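Long-range contact in ornithine carbamoyltransferase (Campylobacter jejuni subsp. jejuni, PDB 3TPF), which transfers the carbamoyl group of carbamoyl phosphate to L-ornithine, giving L-citrulline and phosphate in arginine biosynthesis: residues Met249-Leu262 against Ile274-Ala286. Residues are numbered along the deposited sequence; the frame is centred on the assembly and turned at random.
Sequences MSVANKDAILLHCL and IFEKHADVIFEEA
The ring of H278 carries L258 CB over the centre of one face, a CH-pi contact with CB 3.7 Å from the ring centroid. At its edge, ND1 donates nearly in the ring plane to I274 O (3.1 Å), while NE2 makes a weak bond to A256 O. M249, a selenomethionine, approaches the same ring obliquely through CE. A second ring, F275, receives L262 CD2 at its edge, 3.9 Å from CZ, and L262 CD1 reaches F283 CE1. The N-H of L262 donates to H260 ND1 in the ring plane, and H260 NE2 bonds to E269.

H278 is also the N-cap of helix 279-302, and its ring sits against L258 of 257-260, the edge strand of the parallel Rossmann-type sheet. The axes of strand 257-260 and residues 279-286 approach to 7.5 Å at 41°, with V281 CG1 and I282 CG1 both packed against L258 O. Farther along, the contact exemplifies a general device, a helix carboxylate binding a backbone N-H beside a ligand loop: E285, with CG anti to its own N (chi1 178°) and an extended chain, takes H260 N through the syn lone pair of OE1 at 3.0 Å.

L262 also packs on V87 of a neighbouring subunit. C261 and L262 are predicted to bind carbamoyl phosphate, as is Q128, which E285 OE2 touches through a weak bond. E285 may thus help to place the backbone at H260, just before the C261-L262 loop.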
loop_
_atom_site.group_PDB
_atom_site.type_symbol
_atom_site.label_atom_id
_atom_site.label_comp_id
_atom_site.label_asym_id
_atom_site.label_seq_id
_atom_site.Cartn_x
_atom_site.Cartn_y
_atom_site.Cartn_z
HETATM N N MSE B 249 23.529 27.039 -20.739
HETATM C CA MSE B 249 22.337 27.880 -20.535
HETATM C C MSE B 249 22.541 29.255 -21.062
HETATM O O MSE B 249 21.572 29.900 -21.484
HETATM C CB MSE B 249 21.947 28.071 -19.075
HETATM C CG MSE B 249 21.320 26.845 -18.415
HETATM SE SE MSE B 249 19.803 26.045 -19.451
HETATM C CE MSE B 249 18.219 27.227 -19.116
ATOM N N SER B 250 23.792 29.729 -20.989
ATOM C CA SER B 250 24.205 31.044 -21.555
ATOM C C SER B 250 23.852 31.167 -23.024
ATOM O O SER B 250 23.558 32.258 -23.513
ATOM C CB SER B 250 25.721 31.282 -21.437
ATOM N N VAL B 251 23.914 30.045 -23.731
ATOM C CA VAL B 251 23.700 30.000 -25.199
ATOM C C VAL B 251 22.230 30.177 -25.545
ATOM O O VAL B 251 21.847 30.654 -26.617
ATOM C CB VAL B 251 24.218 28.672 -25.777
ATOM C CG1 VAL B 251 24.031 28.620 -27.275
ATOM C CG2 VAL B 251 25.671 28.477 -25.389
ATOM N N ALA B 252 21.399 29.742 -24.622
ATOM C CA ALA B 252 19.978 29.887 -24.779
ATOM C C ALA B 252 19.610 31.302 -24.459
ATOM O O ALA B 252 20.423 32.081 -23.964
ATOM C CB ALA B 252 19.245 28.956 -23.871
ATOM N N ASN B 253 18.369 31.617 -24.752
ATOM C CA ASN B 253 17.868 32.935 -24.521
ATOM C C ASN B 253 17.896 33.322 -23.069
ATOM O O ASN B 253 18.023 32.498 -22.172
ATOM C CB ASN B 253 16.447 33.102 -25.030
ATOM C CG ASN B 253 16.333 32.941 -26.480
ATOM O OD1 ASN B 253 17.307 33.067 -27.256
ATOM N ND2 ASN B 253 15.126 32.710 -26.880
ATOM N N LYS B 254 17.791 34.625 -22.878
ATOM C CA LYS B 254 17.846 35.199 -21.566
ATOM C C LYS B 254 16.635 34.660 -20.833
ATOM O O LYS B 254 15.568 34.518 -21.420
ATOM C CB LYS B 254 17.823 36.715 -21.639
ATOM C CG LYS B 254 17.338 37.371 -20.361
ATOM C CD LYS B 254 17.508 38.875 -20.370
ATOM C CE LYS B 254 17.240 39.413 -18.986
ATOM N NZ LYS B 254 16.944 40.849 -19.191
ATOM N N ASP B 255 16.832 34.349 -19.562
ATOM C CA ASP B 255 15.755 33.905 -18.663
ATOM C C ASP B 255 15.071 32.582 -19.036
ATOM O O ASP B 255 13.976 32.241 -18.513
ATOM C CB ASP B 255 14.703 35.006 -18.524
ATOM C CG ASP B 255 15.228 36.201 -17.767
ATOM O OD1 ASP B 255 15.894 36.002 -16.713
ATOM O OD2 ASP B 255 14.969 37.322 -18.216
ATOM N N ALA B 256 15.747 31.825 -19.893
ATOM C CA ALA B 256 15.270 30.489 -20.324
ATOM C C ALA B 256 15.210 29.575 -19.116
ATOM O O ALA B 256 16.096 29.660 -18.253
ATOM C CB ALA B 256 16.192 29.895 -21.395
ATOM N N ILE B 257 14.165 28.767 -19.034
ATOM C CA ILE B 257 13.971 27.823 -17.927
ATOM C C ILE B 257 14.538 26.463 -18.255
ATOM O O ILE B 257 14.595 26.068 -19.436
ATOM C CB ILE B 257 12.506 27.633 -17.516
ATOM C CG1 ILE B 257 11.661 27.131 -18.675
ATOM C CG2 ILE B 257 11.916 28.917 -17.027
ATOM C CD1 ILE B 257 10.262 26.727 -18.223
ATOM N N LEU B 258 15.023 25.774 -17.224
ATOM C CA LEU B 258 15.594 24.432 -17.361
ATOM C C LEU B 258 14.601 23.420 -16.754
ATOM O O LEU B 258 14.227 23.531 -15.605
ATOM C CB LEU B 258 16.942 24.326 -16.649
ATOM C CG LEU B 258 17.534 22.900 -16.532
ATOM C CD1 LEU B 258 17.822 22.366 -17.918
ATOM C CD2 LEU B 258 18.735 22.907 -15.619
ATOM N N LEU B 259 14.186 22.453 -17.529
ATOM C CA LEU B 259 13.287 21.416 -17.063
ATOM C C LEU B 259 14.003 20.064 -17.017
ATOM O O LEU B 259 14.856 19.794 -17.852
ATOM C CB LEU B 259 12.076 21.262 -17.970
ATOM C CG LEU B 259 11.057 22.382 -18.009
ATOM C CD1 LEU B 259 9.934 21.989 -18.923
ATOM C CD2 LEU B 259 10.561 22.661 -16.545
ATOM N N HIS B 260 13.715 19.291 -15.976
ATOM C CA HIS B 260 14.244 17.964 -15.745
ATOM C C HIS B 260 13.171 17.151 -15.049
ATOM O O HIS B 260 12.604 17.599 -14.079
ATOM C CB HIS B 260 15.455 18.029 -14.833
ATOM C CG HIS B 260 16.275 16.772 -14.814
ATOM N ND1 HIS B 260 15.736 15.525 -14.583
ATOM C CD2 HIS B 260 17.616 16.581 -14.957
ATOM C CE1 HIS B 260 16.708 14.624 -14.615
ATOM N NE2 HIS B 260 17.859 15.239 -14.829
ATOM N N CYS B 261 12.891 15.949 -15.530
ATOM C CA CYS B 261 11.757 15.137 -14.983
ATOM C C CYS B 261 12.116 14.507 -13.674
ATOM O O CYS B 261 11.245 14.204 -12.880
ATOM C CB CYS B 261 11.250 14.040 -15.913
ATOM S SG CYS B 261 12.555 12.894 -16.439
ATOM N N LEU B 262 13.387 14.342 -13.440
ATOM C CA LEU B 262 13.893 13.856 -12.127
ATOM C C LEU B 262 13.814 12.353 -12.084
ATOM O O LEU B 262 13.079 11.760 -12.844
ATOM C CB LEU B 262 13.095 14.398 -10.906
ATOM C CG LEU B 262 13.107 15.884 -10.567
ATOM C CD1 LEU B 262 12.398 16.154 -9.220
ATOM C CD2 LEU B 262 14.569 16.375 -10.483
ATOM N N ILE B 274 23.742 24.761 -11.817
ATOM C CA ILE B 274 22.667 25.082 -12.723
ATOM C C ILE B 274 21.333 24.487 -12.304
ATOM O O ILE B 274 20.268 25.083 -12.470
ATOM C CB ILE B 274 23.003 24.683 -14.180
ATOM C CG1 ILE B 274 22.377 25.688 -15.128
ATOM C CG2 ILE B 274 22.528 23.294 -14.532
ATOM C CD1 ILE B 274 22.938 27.070 -14.894
ATOM N N PHE B 275 21.413 23.299 -11.760
ATOM C CA PHE B 275 20.229 22.597 -11.285
ATOM C C PHE B 275 19.602 23.375 -10.157
ATOM O O PHE B 275 18.433 23.725 -10.211
ATOM C CB PHE B 275 20.587 21.213 -10.785
ATOM C CG PHE B 275 19.416 20.426 -10.276
ATOM C CD1 PHE B 275 19.107 20.422 -8.952
ATOM C CD2 PHE B 275 18.627 19.683 -11.134
ATOM C CE1 PHE B 275 18.005 19.696 -8.468
ATOM C CE2 PHE B 275 17.496 18.981 -10.665
ATOM C CZ PHE B 275 17.192 18.979 -9.322
ATOM N N GLU B 276 20.411 23.689 -9.169
ATOM C CA GLU B 276 19.932 24.508 -8.059
ATOM C C GLU B 276 19.498 25.924 -8.498
ATOM O O GLU B 276 18.518 26.497 -7.976
ATOM C CB GLU B 276 20.925 24.583 -6.937
ATOM C CG GLU B 276 21.022 23.286 -6.125
ATOM C CD GLU B 276 19.719 22.940 -5.401
ATOM O OE1 GLU B 276 18.919 23.873 -5.059
ATOM O OE2 GLU B 276 19.511 21.737 -5.117
ATOM N N LYS B 277 20.167 26.452 -9.516
ATOM C CA LYS B 277 19.769 27.761 -10.077
ATOM C C LYS B 277 18.305 27.700 -10.515
ATOM O O LYS B 277 17.529 28.604 -10.238
ATOM C CB LYS B 277 20.649 28.208 -11.233
ATOM C CG LYS B 277 20.574 29.708 -11.487
ATOM C CD LYS B 277 21.024 30.060 -12.892
ATOM C CE LYS B 277 20.871 31.554 -13.277
ATOM N NZ LYS B 277 20.144 31.700 -14.616
ATOM N N HIS B 278 17.924 26.589 -11.082
ATOM C CA HIS B 278 16.524 26.380 -11.442
ATOM C C HIS B 278 15.667 25.512 -10.494
ATOM O O HIS B 278 14.697 24.913 -10.915
ATOM C CB HIS B 278 16.473 25.766 -12.817
ATOM C CG HIS B 278 16.963 26.671 -13.867
ATOM N ND1 HIS B 278 18.296 26.722 -14.240
ATOM C CD2 HIS B 278 16.311 27.619 -14.595
ATOM C CE1 HIS B 278 18.430 27.642 -15.185
ATOM N NE2 HIS B 278 17.244 28.187 -15.422
ATOM N N ALA B 279 16.019 25.411 -9.240
ATOM C CA ALA B 279 15.191 24.623 -8.350
ATOM C C ALA B 279 13.696 25.055 -8.413
ATOM O O ALA B 279 12.845 24.211 -8.590
ATOM C CB ALA B 279 15.713 24.644 -6.936
ATOM N N ASP B 280 13.387 26.336 -8.359
ATOM C CA ASP B 280 11.981 26.723 -8.301
ATOM C C ASP B 280 11.177 26.113 -9.421
ATOM O O ASP B 280 10.073 25.583 -9.196
ATOM C CB ASP B 280 11.761 28.223 -8.339
ATOM C CG ASP B 280 12.253 28.927 -7.096
ATOM O OD1 ASP B 280 12.173 28.396 -5.989
ATOM O OD2 ASP B 280 12.761 30.053 -7.201
ATOM N N VAL B 281 11.684 26.211 -10.639
ATOM C CA VAL B 281 10.926 25.735 -11.796
ATOM C C VAL B 281 10.926 24.242 -11.843
ATOM O O VAL B 281 9.949 23.629 -12.226
ATOM C CB VAL B 281 11.355 26.360 -13.165
ATOM C CG1 VAL B 281 12.633 25.688 -13.727
ATOM C CG2 VAL B 281 10.216 26.230 -14.146
ATOM N N ILE B 282 12.063 23.643 -11.535
ATOM C CA ILE B 282 12.204 22.200 -11.652
ATOM C C ILE B 282 11.228 21.541 -10.666
ATOM O O ILE B 282 10.597 20.520 -10.985
ATOM C CB ILE B 282 13.631 21.712 -11.390
ATOM C CG1 ILE B 282 14.527 22.124 -12.566
ATOM C CG2 ILE B 282 13.666 20.188 -11.231
ATOM C CD1 ILE B 282 16.017 21.825 -12.369
ATOM N N PHE B 283 11.122 22.084 -9.486
ATOM C CA PHE B 283 10.292 21.426 -8.499
ATOM C C PHE B 283 8.835 21.790 -8.663
ATOM O O PHE B 283 8.004 21.069 -8.168
ATOM C CB PHE B 283 10.777 21.655 -7.022
ATOM C CG PHE B 283 12.064 20.963 -6.711
ATOM C CD1 PHE B 283 12.147 19.597 -6.720
ATOM C CD2 PHE B 283 13.218 21.683 -6.512
ATOM C CE1 PHE B 283 13.352 18.929 -6.515
ATOM C CE2 PHE B 283 14.424 21.036 -6.266
ATOM C CZ PHE B 283 14.487 19.649 -6.260
ATOM N N GLU B 284 8.521 22.929 -9.272
ATOM C CA GLU B 284 7.142 23.186 -9.613
ATOM C C GLU B 284 6.739 22.137 -10.697
ATOM O O GLU B 284 5.650 21.548 -10.685
ATOM C CB GLU B 284 6.942 24.616 -10.098
ATOM C CG GLU B 284 6.295 25.565 -9.081
ATOM C CD GLU B 284 4.910 25.067 -8.560
ATOM O OE1 GLU B 284 4.594 25.259 -7.337
ATOM O OE2 GLU B 284 4.103 24.489 -9.370
ATOM N N GLU B 285 7.685 21.876 -11.588
ATOM C CA GLU B 285 7.496 20.935 -12.667
ATOM C C GLU B 285 7.040 19.639 -11.999
ATOM O O GLU B 285 6.011 19.131 -12.335
ATOM C CB GLU B 285 8.783 20.721 -13.493
ATOM C CG GLU B 285 8.699 19.701 -14.648
ATOM C CD GLU B 285 10.057 19.292 -15.284
ATOM O OE1 GLU B 285 11.051 19.894 -14.831
ATOM O OE2 GLU B 285 10.098 18.390 -16.218
ATOM N N ALA B 286 7.849 19.125 -11.067
ATOM C CA ALA B 286 7.577 17.907 -10.272
ATOM C C ALA B 286 6.156 17.829 -9.731
ATOM O O ALA B 286 5.385 16.914 -9.924
ATOM C CB ALA B 286 8.520 17.957 -9.090
#